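Local coordinates for protein putative alpha-galactosidase/melibiase (Bacteroides fragilis, PDB 4OGZ) that probably hydrolyses terminal, non-reducing alpha-D-galactose residues from alpha-galactosides, as a glycoside hydrolase of family 27, at residues I61-L75 against D84-L96. Sequence-based numbering, arbitrary orientation. Where two conformers were deposited one is given.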
ATOM      1  N   ILE A  61      12.312  -7.653 -13.608  1.00 19.16           N
ATOM      2  CA  ILE A  61      13.706  -7.519 -13.229  1.00 19.67           C
ATOM      3  C   ILE A  61      13.947  -8.363 -11.981  1.00 22.08           C
ATOM      4  O   ILE A  61      13.156  -8.345 -11.027  1.00 22.88           O
ATOM      5  CB  ILE A  61      14.078  -6.076 -12.931  1.00 20.14           C
ATOM      6  CG1 ILE A  61      13.874  -5.223 -14.169  1.00 20.37           C
ATOM      7  CG2 ILE A  61      15.535  -5.939 -12.487  1.00 19.68           C
ATOM      8  CD1 ILE A  61      13.766  -3.751 -13.804  1.00 22.71           C
ATOM      9  N   LYS A  62      15.009  -9.164 -12.023  1.00 21.35           N
ATOM     10  CA  LYS A  62      15.239 -10.201 -11.034  1.00 22.99           C
ATOM     11  C   LYS A  62      16.742 -10.334 -10.794  1.00 22.01           C
ATOM     12  O   LYS A  62      17.530 -10.213 -11.710  1.00 19.97           O
ATOM     13  CB  LYS A  62      14.617 -11.494 -11.558  1.00 24.00           C
ATOM     14  CG  LYS A  62      14.986 -12.757 -10.835  1.00 31.50           C
ATOM     15  CD  LYS A  62      14.302 -13.990 -11.441  1.00 43.33           C
ATOM     16  CE  LYS A  62      14.340 -15.252 -10.515  1.00 48.60           C
ATOM     17  NZ  LYS A  62      13.690 -15.197  -9.155  1.00 45.35           N
ATOM     18  N   GLY A  63      17.105 -10.600  -9.545  1.00 20.68           N
ATOM     19  CA  GLY A  63      18.423 -11.045  -9.207  1.00 18.23           C
ATOM     20  C   GLY A  63      18.778 -10.671  -7.796  1.00 17.03           C
ATOM     21  O   GLY A  63      17.994 -10.820  -6.881  1.00 15.78           O
ATOM     22  N   LYS A  64      19.990 -10.155  -7.632  1.00 16.87           N
ATOM     23  CA  LYS A  64      20.498  -9.786  -6.345  1.00 17.70           C
ATOM     24  C   LYS A  64      21.648  -8.812  -6.569  1.00 20.57           C
ATOM     25  O   LYS A  64      22.527  -9.113  -7.359  1.00 17.48           O
ATOM     26  CB  LYS A  64      21.022 -11.013  -5.636  1.00 19.85           C
ATOM     27  CG  LYS A  64      21.966 -10.687  -4.502  1.00 24.75           C
ATOM     28  CD  LYS A  64      21.971 -11.778  -3.449  1.00 32.21           C
ATOM     29  CE  LYS A  64      22.460 -13.105  -3.983  1.00 38.81           C
ATOM     30  NZ  LYS A  64      22.375 -14.154  -2.933  1.00 46.10           N
ATOM     31  N   VAL A  65      21.593  -7.632  -5.944  1.00 21.19           N
ATOM     32  CA  VAL A  65      22.708  -6.690  -6.018  1.00 23.02           C
ATOM     33  C   VAL A  65      23.379  -6.773  -4.667  1.00 21.74           C
ATOM     34  O   VAL A  65      22.769  -6.532  -3.613  1.00 20.87           O
ATOM     35  CB  VAL A  65      22.287  -5.223  -6.332  1.00 22.07           C
ATOM     36  CG1 VAL A  65      23.502  -4.313  -6.305  1.00 26.80           C
ATOM     37  CG2 VAL A  65      21.548  -5.104  -7.659  1.00 24.10           C
ATOM     38  N   VAL A  66      24.661  -7.070  -4.708  1.00 25.71           N
ATOM     39  CA  VAL A  66      25.457  -7.209  -3.499  1.00 28.19           C
ATOM     40  C   VAL A  66      25.965  -5.883  -2.955  1.00 28.74           C
ATOM     41  O   VAL A  66      26.038  -5.689  -1.751  1.00 29.65           O
ATOM     42  CB  VAL A  66      26.643  -8.141  -3.769  1.00 31.77           C
ATOM     43  CG1 VAL A  66      27.546  -8.231  -2.550  1.00 35.90           C
ATOM     44  CG2 VAL A  66      26.107  -9.502  -4.170  1.00 31.11           C
ATOM     45  N   GLU A  67      26.299  -4.951  -3.831  1.00 32.95           N
ATOM     46  CA  GLU A  67      26.944  -3.715  -3.385  1.00 32.52           C
ATOM     47  C   GLU A  67      25.894  -2.632  -3.117  1.00 27.88           C
ATOM     48  O   GLU A  67      25.060  -2.341  -3.972  1.00 26.47           O
ATOM     49  CB  GLU A  67      27.997  -3.242  -4.408  1.00 32.87           C
ATOM     50  CG  GLU A  67      28.945  -4.343  -4.872  1.00 38.82           C
ATOM     51  CD  GLU A  67      28.472  -5.098  -6.131  1.00 54.06           C
ATOM     52  OE1 GLU A  67      27.256  -5.016  -6.513  1.00 32.59           O
ATOM     53  OE2 GLU A  67      29.332  -5.799  -6.737  1.00 58.74           O
ATOM     54  N   LYS A  68      26.003  -2.011  -1.943  1.00 24.12           N
ATOM     55  CA  LYS A  68      25.175  -0.883  -1.561  1.00 24.66           C
ATOM     56  C   LYS A  68      25.325   0.249  -2.582  1.00 28.05           C
ATOM     57  O   LYS A  68      26.384   0.448  -3.132  1.00 22.17           O
ATOM     58  CB  LYS A  68      25.562  -0.422  -0.170  1.00 26.20           C
ATOM     59  CG  LYS A  68      24.536   0.431   0.540  1.00 32.58           C
ATOM     60  CD  LYS A  68      24.972   0.844   1.949  1.00 36.69           C
ATOM     61  CE  LYS A  68      25.374  -0.338   2.845  1.00 45.23           C
ATOM     62  NZ  LYS A  68      24.252  -0.816   3.725  1.00 52.04           N
ATOM     63  N   GLY A  69      24.253   0.967  -2.876  1.00 27.96           N
ATOM     64  CA  GLY A  69      24.346   2.010  -3.882  1.00 25.01           C
ATOM     65  C   GLY A  69      23.052   2.447  -4.490  1.00 23.86           C
ATOM     66  O   GLY A  69      22.013   1.816  -4.297  1.00 23.47           O
ATOM     67  N   THR A  70      23.125   3.562  -5.212  1.00 24.72           N
ATOM     68  CA  THR A  70      21.994   4.063  -5.984  0.50 21.57           C
ATOM     69  C   THR A  70      22.317   3.947  -7.462  1.00 22.50           C
ATOM     70  O   THR A  70      23.362   4.460  -7.959  1.00 23.36           O
ATOM     71  CB  THR A  70      21.645   5.498  -5.579  0.50 21.32           C
ATOM     72  OG1 THR A  70      21.263   5.493  -4.202  0.50 19.41           O
ATOM     73  CG2 THR A  70      20.502   6.050  -6.413  0.50 21.46           C
ATOM     74  N   TYR A  71      21.433   3.265  -8.160  1.00 18.79           N
ATOM     75  CA  TYR A  71      21.583   2.913  -9.544  1.00 21.20           C
ATOM     76  C   TYR A  71      20.421   3.407 -10.401  1.00 24.01           C
ATOM     77  O   TYR A  71      19.265   3.153 -10.097  1.00 29.49           O
ATOM     78  CB  TYR A  71      21.654   1.419  -9.661  1.00 19.54           C
ATOM     79  CG  TYR A  71      22.655   0.780  -8.774  1.00 21.36           C
ATOM     80  CD1 TYR A  71      23.986   0.638  -9.182  1.00 23.43           C
ATOM     81  CD2 TYR A  71      22.297   0.254  -7.549  1.00 21.73           C
ATOM     82  CE1 TYR A  71      24.921   0.015  -8.375  1.00 23.62           C
ATOM     83  CE2 TYR A  71      23.222  -0.389  -6.745  1.00 23.09           C
ATOM     84  CZ  TYR A  71      24.541  -0.500  -7.160  1.00 22.57           C
ATOM     85  OH  TYR A  71      25.467  -1.124  -6.349  1.00 22.24           O
ATOM     86  N   LYS A  72      20.739   4.102 -11.484  1.00 29.32           N
ATOM     87  CA  LYS A  72      19.747   4.725 -12.341  1.00 23.97           C
ATOM     88  C   LYS A  72      19.716   3.933 -13.651  1.00 22.58           C
ATOM     89  O   LYS A  72      20.681   3.917 -14.433  1.00 22.32           O
ATOM     90  CB  LYS A  72      20.071   6.226 -12.521  1.00 27.93           C
ATOM     91  CG  LYS A  72      19.995   7.033 -11.227  1.00 35.64           C
ATOM     92  CD  LYS A  72      20.661   8.422 -11.318  1.00 46.55           C
ATOM     93  CE  LYS A  72      21.450   8.774 -10.049  1.00 48.18           C
ATOM     94  NZ  LYS A  72      21.595  10.240  -9.792  1.00 43.02           N
ATOM     95  N   VAL A  73      18.600   3.260 -13.862  1.00 20.09           N
ATOM     96  CA  VAL A  73      18.390   2.364 -14.956  1.00 20.03           C
ATOM     97  C   VAL A  73      17.431   3.028 -15.924  1.00 21.66           C
ATOM     98  O   VAL A  73      16.401   3.581 -15.491  1.00 25.66           O
ATOM     99  CB  VAL A  73      17.760   1.041 -14.434  1.00 20.12           C
ATOM    100  CG1 VAL A  73      17.470   0.073 -15.583  1.00 19.77           C
ATOM    101  CG2 VAL A  73      18.650   0.413 -13.354  1.00 19.94           C
HETATM  102  N   MSE A  74      17.672   2.901 -17.227  1.00 21.38           N
HETATM  103  CA  MSE A  74      16.748   3.477 -18.213  1.00 23.64           C
HETATM  104  C   MSE A  74      15.945   2.347 -18.766  1.00 24.97           C
HETATM  105  O   MSE A  74      16.505   1.400 -19.281  1.00 27.74           O
HETATM  106  CB  MSE A  74      17.457   4.250 -19.328  1.00 30.67           C
HETATM  107  CG  MSE A  74      18.111   5.510 -18.736  1.00 42.55           C
HETATM  108 SE   MSE A  74      16.843   6.918 -18.101  0.75 58.46          SE
HETATM  109  CE  MSE A  74      15.381   6.642 -19.367  1.00 39.97           C
ATOM    110  N   LEU A  75      14.623   2.441 -18.614  1.00 20.87           N
ATOM    111  CA  LEU A  75      13.689   1.444 -19.111  1.00 23.03           C
ATOM    112  C   LEU A  75      12.981   1.953 -20.355  1.00 24.16           C
ATOM    113  O   LEU A  75      12.668   3.143 -20.487  1.00 25.99           O
ATOM    114  CB  LEU A  75      12.647   1.089 -18.052  1.00 19.81           C
ATOM    115  CG  LEU A  75      13.134   0.675 -16.652  1.00 19.29           C
ATOM    116  CD1 LEU A  75      11.949   0.483 -15.726  1.00 19.01           C
ATOM    117  CD2 LEU A  75      13.976  -0.577 -16.712  1.00 22.33           C
ATOM    118  N   ASP A  84       7.729   4.093 -24.697  1.00 27.61           N
ATOM    119  CA  ASP A  84       7.885   4.991 -23.555  1.00 25.32           C
ATOM    120  C   ASP A  84       9.208   4.698 -22.922  1.00 23.51           C
ATOM    121  O   ASP A  84       9.629   3.540 -22.857  1.00 23.60           O
ATOM    122  CB  ASP A  84       6.774   4.798 -22.506  1.00 27.27           C
ATOM    123  CG  ASP A  84       6.805   5.859 -21.423  1.00 27.44           C
ATOM    124  OD1 ASP A  84       7.185   7.005 -21.756  1.00 35.27           O
ATOM    125  OD2 ASP A  84       6.471   5.563 -20.245  1.00 23.69           O
ATOM    126  N   THR A  85       9.857   5.741 -22.434  1.00 23.07           N
ATOM    127  CA  THR A  85      11.203   5.636 -21.875  1.00 24.47           C
ATOM    128  C   THR A  85      11.140   6.308 -20.544  1.00 20.90           C
ATOM    129  O   THR A  85      10.567   7.365 -20.429  1.00 21.98           O
ATOM    130  CB  THR A  85      12.251   6.299 -22.779  1.00 29.53           C
ATOM    131  OG1 THR A  85      12.284   5.607 -24.017  1.00 31.04           O
ATOM    132  CG2 THR A  85      13.671   6.283 -22.138  1.00 30.41           C
ATOM    133  N   GLN A  86      11.716   5.680 -19.532  1.00 21.83           N
ATOM    134  CA  GLN A  86      11.547   6.147 -18.183  1.00 23.85           C
ATOM    135  C   GLN A  86      12.670   5.664 -17.294  1.00 21.87           C
ATOM    136  O   GLN A  86      13.230   4.615 -17.545  1.00 21.67           O
ATOM    137  CB  GLN A  86      10.213   5.635 -17.655  1.00 24.74           C
ATOM    138  CG  GLN A  86       9.858   6.141 -16.289  1.00 29.30           C
ATOM    139  CD  GLN A  86       9.819   7.652 -16.239  1.00 34.64           C
ATOM    140  OE1 GLN A  86      10.822   8.304 -15.920  1.00 36.69           O
ATOM    141  NE2 GLN A  86       8.671   8.219 -16.612  1.00 29.74           N
ATOM    142  N   GLU A  87      12.975   6.423 -16.243  1.00 21.35           N
ATOM    143  CA  GLU A  87      14.045   6.054 -15.315  1.00 25.11           C
ATOM    144  C   GLU A  87      13.504   5.179 -14.169  1.00 24.49           C
ATOM    145  O   GLU A  87      12.393   5.372 -13.712  1.00 25.17           O
ATOM    146  CB  GLU A  87      14.703   7.308 -14.750  1.00 31.56           C
ATOM    147  CG  GLU A  87      15.701   7.077 -13.621  1.00 37.89           C
ATOM    148  CD  GLU A  87      16.245   8.362 -13.008  1.00 46.02           C
ATOM    149  OE1 GLU A  87      16.148   9.446 -13.632  1.00 47.83           O
ATOM    150  OE2 GLU A  87      16.771   8.287 -11.882  1.00 53.37           O
ATOM    151  N   LEU A  88      14.289   4.185 -13.766  1.00 22.44           N
ATOM    152  CA  LEU A  88      14.075   3.461 -12.524  1.00 20.40           C
ATOM    153  C   LEU A  88      15.304   3.650 -11.653  1.00 21.67           C
ATOM    154  O   LEU A  88      16.428   3.260 -12.016  1.00 28.40           O
ATOM    155  CB  LEU A  88      13.812   1.976 -12.765  1.00 18.60           C
ATOM    156  CG  LEU A  88      13.560   1.155 -11.497  1.00 19.12           C
ATOM    157  CD1 LEU A  88      12.236   1.529 -10.844  1.00 19.42           C
ATOM    158  CD2 LEU A  88      13.598  -0.328 -11.802  1.00 18.22           C
ATOM    159  N   LEU A  89      15.085   4.289 -10.525  1.00 18.53           N
ATOM    160  CA  LEU A  89      16.070   4.430  -9.505  1.00 18.58           C
ATOM    161  C   LEU A  89      16.017   3.243  -8.539  1.00 19.53           C
ATOM    162  O   LEU A  89      14.999   2.991  -7.901  1.00 22.46           O
ATOM    163  CB  LEU A  89      15.807   5.747  -8.815  1.00 18.35           C
ATOM    164  CG  LEU A  89      17.043   6.288  -8.104  1.00 20.37           C
ATOM    165  CD1 LEU A  89      16.954   7.799  -7.923  1.00 21.90           C
ATOM    166  CD2 LEU A  89      17.191   5.584  -6.770  1.00 23.96           C
ATOM    167  N   ILE A  90      17.113   2.506  -8.448  1.00 20.29           N
ATOM    168  CA  ILE A  90      17.260   1.358  -7.560  1.00 16.93           C
ATOM    169  C   ILE A  90      18.218   1.706  -6.446  1.00 18.03           C
ATOM    170  O   ILE A  90      19.453   1.888  -6.684  1.00 22.03           O
ATOM    171  CB  ILE A  90      17.771   0.143  -8.319  1.00 17.79           C
ATOM    172  CG1 ILE A  90      16.842  -0.134  -9.513  1.00 19.80           C
ATOM    173  CG2 ILE A  90      17.899  -1.047  -7.364  1.00 19.81           C
ATOM    174  CD1 ILE A  90      17.136  -1.417 -10.283  1.00 21.28           C
ATOM    175  N   ASN A  91      17.674   1.847  -5.247  1.00 14.33           N
ATOM    176  CA  ASN A  91      18.453   2.117  -4.096  1.00 17.00           C
ATOM    177  C   ASN A  91      18.691   0.840  -3.286  1.00 20.06           C
ATOM    178  O   ASN A  91      17.763   0.282  -2.659  1.00 17.20           O
ATOM    179  CB  ASN A  91      17.810   3.187  -3.233  1.00 19.10           C
ATOM    180  CG  ASN A  91      18.596   3.431  -1.981  1.00 26.01           C
ATOM    181  OD1 ASN A  91      18.476   2.695  -1.010  1.00 36.92           O
ATOM    182  ND2 ASN A  91      19.472   4.421  -2.022  1.00 30.63           N
ATOM    183  N   ILE A  92      19.933   0.370  -3.325  1.00 20.16           N
ATOM    184  CA  ILE A  92      20.322  -0.831  -2.638  1.00 20.53           C
ATOM    185  C   ILE A  92      20.946  -0.302  -1.398  1.00 22.00           C
ATOM    186  O   ILE A  92      22.030   0.309  -1.453  1.00 19.49           O
ATOM    187  CB  ILE A  92      21.313  -1.699  -3.448  1.00 21.10           C
ATOM    188  CG1 ILE A  92      20.667  -2.185  -4.740  1.00 19.92           C
ATOM    189  CG2 ILE A  92      21.793  -2.905  -2.618  1.00 21.04           C
ATOM    190  CD1 ILE A  92      19.371  -2.983  -4.532  1.00 18.84           C
ATOM    191  N   GLY A  93      20.261  -0.495  -0.280  1.00 19.88           N
ATOM    192  CA  GLY A  93      20.581   0.241   0.928  1.00 27.38           C
ATOM    193  C   GLY A  93      19.902  -0.264   2.178  1.00 23.39           C
ATOM    194  O   GLY A  93      19.446  -1.403   2.253  1.00 27.11           O
ATOM    195  N   ASP A  94      19.815   0.622   3.153  1.00 21.36           N
ATOM    196  CA  ASP A  94      19.206   0.301   4.436  1.00 27.78           C
ATOM    197  C   ASP A  94      17.687   0.477   4.464  1.00 23.31           C
ATOM    198  O   ASP A  94      17.108   0.294   5.505  1.00 27.29           O
ATOM    199  CB  ASP A  94      19.846   1.188   5.506  1.00 32.63           C
ATOM    200  CG  ASP A  94      21.348   1.002   5.541  1.00 46.21           C
ATOM    201  OD1 ASP A  94      21.788  -0.176   5.365  1.00 47.98           O
ATOM    202  OD2 ASP A  94      22.069   2.022   5.660  1.00 52.05           O
ATOM    203  N   GLU A  95      17.064   0.810   3.330  1.00 24.38           N
ATOM    204  CA  GLU A  95      15.641   1.170   3.308  1.00 24.99           C
ATOM    205  C   GLU A  95      14.760   0.267   2.431  1.00 17.95           C
ATOM    206  O   GLU A  95      15.087  -0.072   1.304  1.00 17.23           O
ATOM    207  CB  GLU A  95      15.506   2.624   2.826  1.00 33.59           C
ATOM    208  CG  GLU A  95      16.244   3.688   3.657  1.00 38.82           C
ATOM    209  CD  GLU A  95      15.685   3.859   5.069  1.00 47.68           C
ATOM    210  OE1 GLU A  95      14.569   3.352   5.365  1.00 40.01           O
ATOM    211  OE2 GLU A  95      16.368   4.508   5.893  1.00 37.94           O
ATOM    212  N   LEU A  96      13.592  -0.080   2.927  1.00 19.78           N
ATOM    213  CA  LEU A  96      12.575  -0.663   2.065  1.00 15.12           C
ATOM    214  C   LEU A  96      11.395   0.316   1.921  1.00 13.52           C
ATOM    215  O   LEU A  96      11.216   1.228   2.721  1.00 13.12           O
ATOM    216  CB  LEU A  96      12.132  -2.002   2.618  1.00 15.85           C
ATOM    217  CG  LEU A  96      13.182  -3.055   2.911  1.00 16.99           C
ATOM    218  CD1 LEU A  96      12.501  -4.312   3.400  1.00 17.43           C
ATOM    219  CD2 LEU A  96      14.088  -3.366   1.700  1.00 17.30           C
TER
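I92 meets V65, Y71 and the backbone of E67 with its branched side chain, and it buries more of its surface against the other segment than any other residue here. Its CG1 lies 3.7 Å from Y71 CE2, at the edge of the ring, and 3.8 Å from V65 CB; this branch stands beside the backbone N of I92 (chi1 -63°), while CG2, anti to that N, rests on E67 O. A beta-branched residue suits the site because it fills two directions at once. Y71 closes the turn: the edge of its ring faces I92 CG1 and, in the ring plane, E67 O, to which its OH donates over 2.7 Å from above the carbonyl plane. G69 has a positive phi (160°), a backbone conformation natural to glycine, and the Y71 hydroxyl lies close by. Farther along the same face, V73 CG2 touches I90 CD1 and L75 CD1 packs on L88 CB. From the facing sheet I61 reaches L88 tip to tip, CD1 4.0 Å from L88 CD2; F29, F31 and L52 of that sheet add to the apolar layer.

The other face, with T70, K72, selenomethionine M74, E87, L89 and N91, is more polar and more exposed. K72 lays its aliphatic chain beside E87, with K72 NZ 5.6 Å from E87 OE2. Just before the G69-I92 pair, K68 bends at chi3 and chi4, and its NZ reaches D94 OD1 (3.0 Å) in an exposed salt bridge whose hydrogen bond is weak.

Between the faces, paired backbone bonds run from G69 with I92 to L75 with Q86, the strands antiparallel at 155°. This is a beta hairpin whose buried face packs against a second sheet, as in the sandwich of an Ig-like domain.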